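Local coordinates for GTP-binding protein (Thermus thermophilus, PDB 2DBY) that binds guanine nucleotide, here GDP, and is probably a ribosome-binding ATPase of the YchF/OLA1 subfamily of Obg-like GTPases, at residues R302-H314 and G351-V364. Sequence-based numbering, arbitrary orientation.
Sequences RGTKAPRAAGEIH and GKDYEVQDGDVIYV. With FMT (formic acid), chain D.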
loop_
_atom_site.group_PDB
_atom_site.type_symbol
_atom_site.label_atom_id
_atom_site.label_comp_id
_atom_site.label_asym_id
_atom_site.label_seq_id
_atom_site.Cartn_x
_atom_site.Cartn_y
_atom_site.Cartn_z
ATOM N N ARG A 302 -7.660 -4.846 5.366
ATOM C CA ARG A 302 -9.039 -4.587 5.729
ATOM C C ARG A 302 -9.808 -5.891 5.515
ATOM O O ARG A 302 -9.671 -6.537 4.470
ATOM C CB ARG A 302 -9.611 -3.468 4.852
ATOM C CG ARG A 302 -11.106 -3.203 5.055
ATOM C CD ARG A 302 -11.520 -1.839 4.495
ATOM N NE ARG A 302 -11.217 -0.742 5.422
ATOM C CZ ARG A 302 -10.010 -0.204 5.609
ATOM N NH1 ARG A 302 -8.963 -0.647 4.925
ATOM N NH2 ARG A 302 -9.850 0.775 6.497
ATOM N N GLY A 303 -10.591 -6.289 6.517
ATOM C CA GLY A 303 -11.356 -7.520 6.418
ATOM C C GLY A 303 -10.846 -8.574 7.381
ATOM O O GLY A 303 -11.542 -9.547 7.680
ATOM N N THR A 304 -9.627 -8.370 7.868
ATOM C CA THR A 304 -8.977 -9.270 8.815
ATOM C C THR A 304 -9.750 -9.317 10.141
ATOM O O THR A 304 -10.094 -8.274 10.706
ATOM C CB THR A 304 -7.520 -8.805 9.094
ATOM O OG1 THR A 304 -6.770 -8.820 7.870
ATOM C CG2 THR A 304 -6.835 -9.723 10.117
ATOM N N LYS A 305 -10.029 -10.528 10.620
ATOM C CA LYS A 305 -10.762 -10.737 11.878
ATOM C C LYS A 305 -9.831 -10.718 13.079
ATOM O O LYS A 305 -8.613 -10.846 12.942
ATOM C CB LYS A 305 -11.477 -12.087 11.876
ATOM C CG LYS A 305 -12.274 -12.389 10.639
ATOM C CD LYS A 305 -13.521 -11.567 10.561
ATOM C CE LYS A 305 -14.531 -12.253 9.646
ATOM N NZ LYS A 305 -15.803 -11.495 9.592
ATOM N N ALA A 306 -10.427 -10.618 14.264
ATOM C CA ALA A 306 -9.669 -10.549 15.510
ATOM C C ALA A 306 -8.609 -11.643 15.682
ATOM O O ALA A 306 -7.490 -11.360 16.083
ATOM C CB ALA A 306 -10.638 -10.548 16.694
ATOM N N PRO A 307 -8.954 -12.915 15.384
ATOM C CA PRO A 307 -7.984 -14.008 15.528
ATOM C C PRO A 307 -6.734 -13.835 14.673
ATOM O O PRO A 307 -5.615 -14.025 15.147
ATOM C CB PRO A 307 -8.788 -15.246 15.113
ATOM C CG PRO A 307 -10.207 -14.862 15.462
ATOM C CD PRO A 307 -10.283 -13.428 15.009
ATOM N N ARG A 308 -6.919 -13.494 13.399
ATOM C CA ARG A 308 -5.772 -13.308 12.528
ATOM C C ARG A 308 -5.004 -12.086 12.990
ATOM O O ARG A 308 -3.775 -12.070 12.974
ATOM C CB ARG A 308 -6.206 -13.129 11.078
ATOM C CG ARG A 308 -5.033 -12.880 10.131
ATOM C CD ARG A 308 -5.510 -12.912 8.698
ATOM N NE ARG A 308 -5.855 -14.272 8.291
ATOM C CZ ARG A 308 -6.702 -14.570 7.310
ATOM N NH1 ARG A 308 -7.304 -13.598 6.632
ATOM N NH2 ARG A 308 -6.932 -15.839 6.995
ATOM N N ALA A 309 -5.728 -11.064 13.422
ATOM C CA ALA A 309 -5.064 -9.859 13.916
ATOM C C ALA A 309 -4.168 -10.246 15.098
ATOM O O ALA A 309 -2.993 -9.840 15.176
ATOM C CB ALA A 309 -6.106 -8.826 14.351
ATOM N N ALA A 310 -4.727 -11.034 16.016
ATOM C CA ALA A 310 -3.981 -11.497 17.189
ATOM C C ALA A 310 -2.741 -12.259 16.763
ATOM O O ALA A 310 -1.706 -12.188 17.420
ATOM C CB ALA A 310 -4.865 -12.404 18.064
ATOM N N GLY A 311 -2.869 -13.016 15.677
ATOM C CA GLY A 311 -1.750 -13.788 15.162
ATOM C C GLY A 311 -0.579 -12.911 14.775
ATOM O O GLY A 311 0.565 -13.348 14.831
ATOM N N GLU A 312 -0.853 -11.668 14.376
ATOM C CA GLU A 312 0.222 -10.742 14.022
ATOM C C GLU A 312 1.075 -10.416 15.251
ATOM O O GLU A 312 2.300 -10.316 15.159
ATOM C CB GLU A 312 -0.361 -9.447 13.432
ATOM C CG GLU A 312 -0.935 -9.623 12.033
ATOM C CD GLU A 312 0.131 -10.004 11.016
ATOM O OE1 GLU A 312 -0.169 -10.841 10.135
ATOM O OE2 GLU A 312 1.260 -9.464 11.098
ATOM N N ILE A 313 0.425 -10.256 16.401
ATOM C CA ILE A 313 1.131 -9.944 17.648
ATOM C C ILE A 313 1.920 -11.164 18.116
ATOM O O ILE A 313 3.122 -11.078 18.381
ATOM C CB ILE A 313 0.153 -9.556 18.756
ATOM C CG1 ILE A 313 -0.751 -8.431 18.271
ATOM C CG2 ILE A 313 0.923 -9.114 19.998
ATOM C CD1 ILE A 313 -1.888 -8.155 19.200
ATOM N N HIS A 314 1.227 -12.297 18.214
ATOM C CA HIS A 314 1.839 -13.560 18.621
ATOM C C HIS A 314 1.165 -14.698 17.846
ATOM O O HIS A 314 -0.049 -14.898 17.955
ATOM C CB HIS A 314 1.683 -13.765 20.136
ATOM C CG HIS A 314 2.530 -12.847 20.958
ATOM N ND1 HIS A 314 3.907 -12.812 20.852
ATOM C CD2 HIS A 314 2.200 -11.921 21.890
ATOM C CE1 HIS A 314 4.385 -11.901 21.684
ATOM N NE2 HIS A 314 3.369 -11.346 22.324
ATOM N N GLY A 351 -15.267 -11.435 19.622
ATOM C CA GLY A 351 -14.922 -12.806 19.314
ATOM C C GLY A 351 -14.208 -13.001 17.992
ATOM O O GLY A 351 -13.700 -12.047 17.399
ATOM N N LYS A 352 -14.196 -14.248 17.522
ATOM C CA LYS A 352 -13.522 -14.625 16.281
ATOM C C LYS A 352 -14.140 -14.074 14.993
ATOM O O LYS A 352 -13.510 -14.102 13.939
ATOM C CB LYS A 352 -13.432 -16.154 16.202
ATOM C CG LYS A 352 -13.004 -16.794 17.530
ATOM C CD LYS A 352 -12.943 -18.311 17.466
ATOM C CE LYS A 352 -13.035 -18.910 18.868
ATOM N NZ LYS A 352 -12.093 -18.281 19.843
ATOM N N ASP A 353 -15.357 -13.558 15.087
ATOM C CA ASP A 353 -16.085 -13.016 13.934
ATOM C C ASP A 353 -15.881 -11.508 13.740
ATOM O O ASP A 353 -16.305 -10.935 12.733
ATOM C CB ASP A 353 -17.573 -13.253 14.145
ATOM C CG ASP A 353 -18.086 -12.578 15.424
ATOM O OD1 ASP A 353 -17.553 -12.886 16.518
ATOM O OD2 ASP A 353 -19.008 -11.736 15.337
ATOM N N TYR A 354 -15.252 -10.866 14.717
ATOM C CA TYR A 354 -15.043 -9.421 14.668
ATOM C C TYR A 354 -14.015 -8.953 13.639
ATOM O O TYR A 354 -12.876 -9.411 13.652
ATOM C CB TYR A 354 -14.615 -8.924 16.050
ATOM C CG TYR A 354 -14.348 -7.451 16.082
ATOM C CD1 TYR A 354 -15.382 -6.536 15.875
ATOM C CD2 TYR A 354 -13.057 -6.960 16.291
ATOM C CE1 TYR A 354 -15.145 -5.172 15.874
ATOM C CE2 TYR A 354 -12.802 -5.587 16.295
ATOM C CZ TYR A 354 -13.854 -4.701 16.084
ATOM O OH TYR A 354 -13.632 -3.345 16.077
ATOM N N GLU A 355 -14.429 -8.051 12.747
ATOM C CA GLU A 355 -13.516 -7.488 11.759
ATOM C C GLU A 355 -12.863 -6.258 12.398
ATOM O O GLU A 355 -13.556 -5.319 12.822
ATOM C CB GLU A 355 -14.270 -7.095 10.481
ATOM C CG GLU A 355 -14.437 -8.269 9.513
ATOM C CD GLU A 355 -15.424 -7.998 8.390
ATOM O OE1 GLU A 355 -15.379 -6.902 7.793
ATOM O OE2 GLU A 355 -16.242 -8.897 8.098
ATOM N N VAL A 356 -11.533 -6.266 12.470
ATOM C CA VAL A 356 -10.803 -5.157 13.076
ATOM C C VAL A 356 -11.031 -3.859 12.321
ATOM O O VAL A 356 -11.126 -3.840 11.091
ATOM C CB VAL A 356 -9.298 -5.453 13.138
ATOM C CG1 VAL A 356 -8.558 -4.267 13.758
ATOM C CG2 VAL A 356 -9.053 -6.703 13.976
ATOM N N GLN A 357 -11.117 -2.761 13.057
ATOM C CA GLN A 357 -11.340 -1.468 12.433
ATOM C C GLN A 357 -10.098 -0.617 12.640
ATOM O O GLN A 357 -9.396 -0.777 13.628
ATOM C CB GLN A 357 -12.559 -0.783 13.066
ATOM C CG GLN A 357 -13.875 -1.505 12.803
ATOM C CD GLN A 357 -15.023 -0.922 13.623
ATOM O OE1 GLN A 357 -15.182 -1.235 14.807
ATOM N NE2 GLN A 357 -15.813 -0.054 12.999
ATOM N N ASP A 358 -9.823 0.281 11.705
ATOM C CA ASP A 358 -8.659 1.124 11.844
ATOM C C ASP A 358 -8.773 1.900 13.166
ATOM O O ASP A 358 -9.848 2.403 13.513
ATOM C CB ASP A 358 -8.584 2.100 10.678
ATOM C CG ASP A 358 -7.310 2.883 10.679
ATOM O OD1 ASP A 358 -7.272 3.981 11.278
ATOM O OD2 ASP A 358 -6.342 2.384 10.086
ATOM N N GLY A 359 -7.664 1.967 13.894
ATOM C CA GLY A 359 -7.622 2.680 15.167
ATOM C C GLY A 359 -7.977 1.854 16.392
ATOM O O GLY A 359 -7.881 2.335 17.533
ATOM N N ASP A 360 -8.400 0.618 16.183
ATOM C CA ASP A 360 -8.751 -0.250 17.314
ATOM C C ASP A 360 -7.526 -0.534 18.177
ATOM O O ASP A 360 -6.426 -0.722 17.648
ATOM C CB ASP A 360 -9.264 -1.611 16.811
ATOM C CG ASP A 360 -10.737 -1.604 16.457
ATOM O OD1 ASP A 360 -11.429 -0.622 16.786
ATOM O OD2 ASP A 360 -11.205 -2.608 15.861
ATOM N N VAL A 361 -7.706 -0.570 19.498
ATOM C CA VAL A 361 -6.618 -0.942 20.388
ATOM C C VAL A 361 -7.092 -2.307 20.890
ATOM O O VAL A 361 -8.236 -2.430 21.329
ATOM C CB VAL A 361 -6.473 0.006 21.579
ATOM C CG1 VAL A 361 -5.278 -0.426 22.426
ATOM C CG2 VAL A 361 -6.267 1.442 21.073
ATOM N N ILE A 362 -6.215 -3.306 20.840
ATOM C CA ILE A 362 -6.581 -4.673 21.216
ATOM C C ILE A 362 -5.701 -5.315 22.282
ATOM O O ILE A 362 -4.473 -5.108 22.307
ATOM C CB ILE A 362 -6.533 -5.595 19.951
ATOM C CG1 ILE A 362 -7.474 -5.052 18.874
ATOM C CG2 ILE A 362 -6.921 -7.017 20.308
ATOM C CD1 ILE A 362 -7.286 -5.746 17.501
ATOM N N TYR A 363 -6.335 -6.079 23.177
ATOM C CA TYR A 363 -5.592 -6.840 24.183
ATOM C C TYR A 363 -6.210 -8.248 24.100
ATOM O O TYR A 363 -7.395 -8.433 24.391
ATOM C CB TYR A 363 -5.755 -6.271 25.600
ATOM C CG TYR A 363 -4.790 -6.934 26.563
ATOM C CD1 TYR A 363 -3.432 -6.634 26.526
ATOM C CD2 TYR A 363 -5.221 -7.921 27.450
ATOM C CE1 TYR A 363 -2.519 -7.305 27.347
ATOM C CE2 TYR A 363 -4.319 -8.593 28.272
ATOM C CZ TYR A 363 -2.973 -8.279 28.212
ATOM O OH TYR A 363 -2.068 -8.930 29.018
ATOM N N VAL A 364 -5.416 -9.219 23.673
ATOM C CA VAL A 364 -5.905 -10.586 23.483
ATOM C C VAL A 364 -5.945 -11.423 24.752
ATOM O O VAL A 364 -4.964 -11.505 25.490
ATOM C CB VAL A 364 -5.048 -11.343 22.448
ATOM C CG1 VAL A 364 -5.676 -12.708 22.143
ATOM C CG2 VAL A 364 -4.911 -10.513 21.169
HETATM C C FMT D . -1.778 -8.052 23.177
HETATM O O1 FMT D . -2.687 -8.826 23.376
HETATM O O2 FMT D . -0.568 -8.285 23.716
HETATM O O HOH W 1 -10.491 -5.774 9.327
#
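Thr304 O accepts the amide of Val356 at 3.0 Å, nearly in line with its C=O, and takes a second donor in a water that also accepts from Gly303 N and donates to Val356 O. Ala306 N gives to Tyr354 O at 2.8 Å, a more bent bond (137° at the hydrogen). Together the two direct bonds make a single beta bridge of Lys305 with Glu355, just where Lys305, as N-cap, starts helix 306-313. The Lys305 chain bends at chi2 (-72°), which brings its end to residues 353-355, where NZ forms a salt bridge with Glu355 OE2 at 3.0 Å, on the anti lone pair, and reaches Asp353 O at 3.2 Å from above the carbonyl plane. A methionine in its place would probably leave the Glu355 carboxylate without its charged mate, freer to turn, and Asp353 O without this donor. The methyl of Ala306 lies at the edge of the Tyr354 ring, while Pro307 lies across the Lys352 side chain at about a right angle, its CG 3.4 Å from Lys352 CA. Farther along the helix, Ala309 CB meets Val356 CG2 at 3.7 Å, and Ala310 CB meets Val364 CG2 at 3.6 Å. Consistent with the ubiquitin-like TGS domain of this family, helix 306-313 packs on the 351-359 loop and strand 360-365, with Phe287 of strand 284-290 beside Ala309 and Val356, and Met317 of helix 315-319 and the loop residue Phe321 touching both Ala310 and Val364.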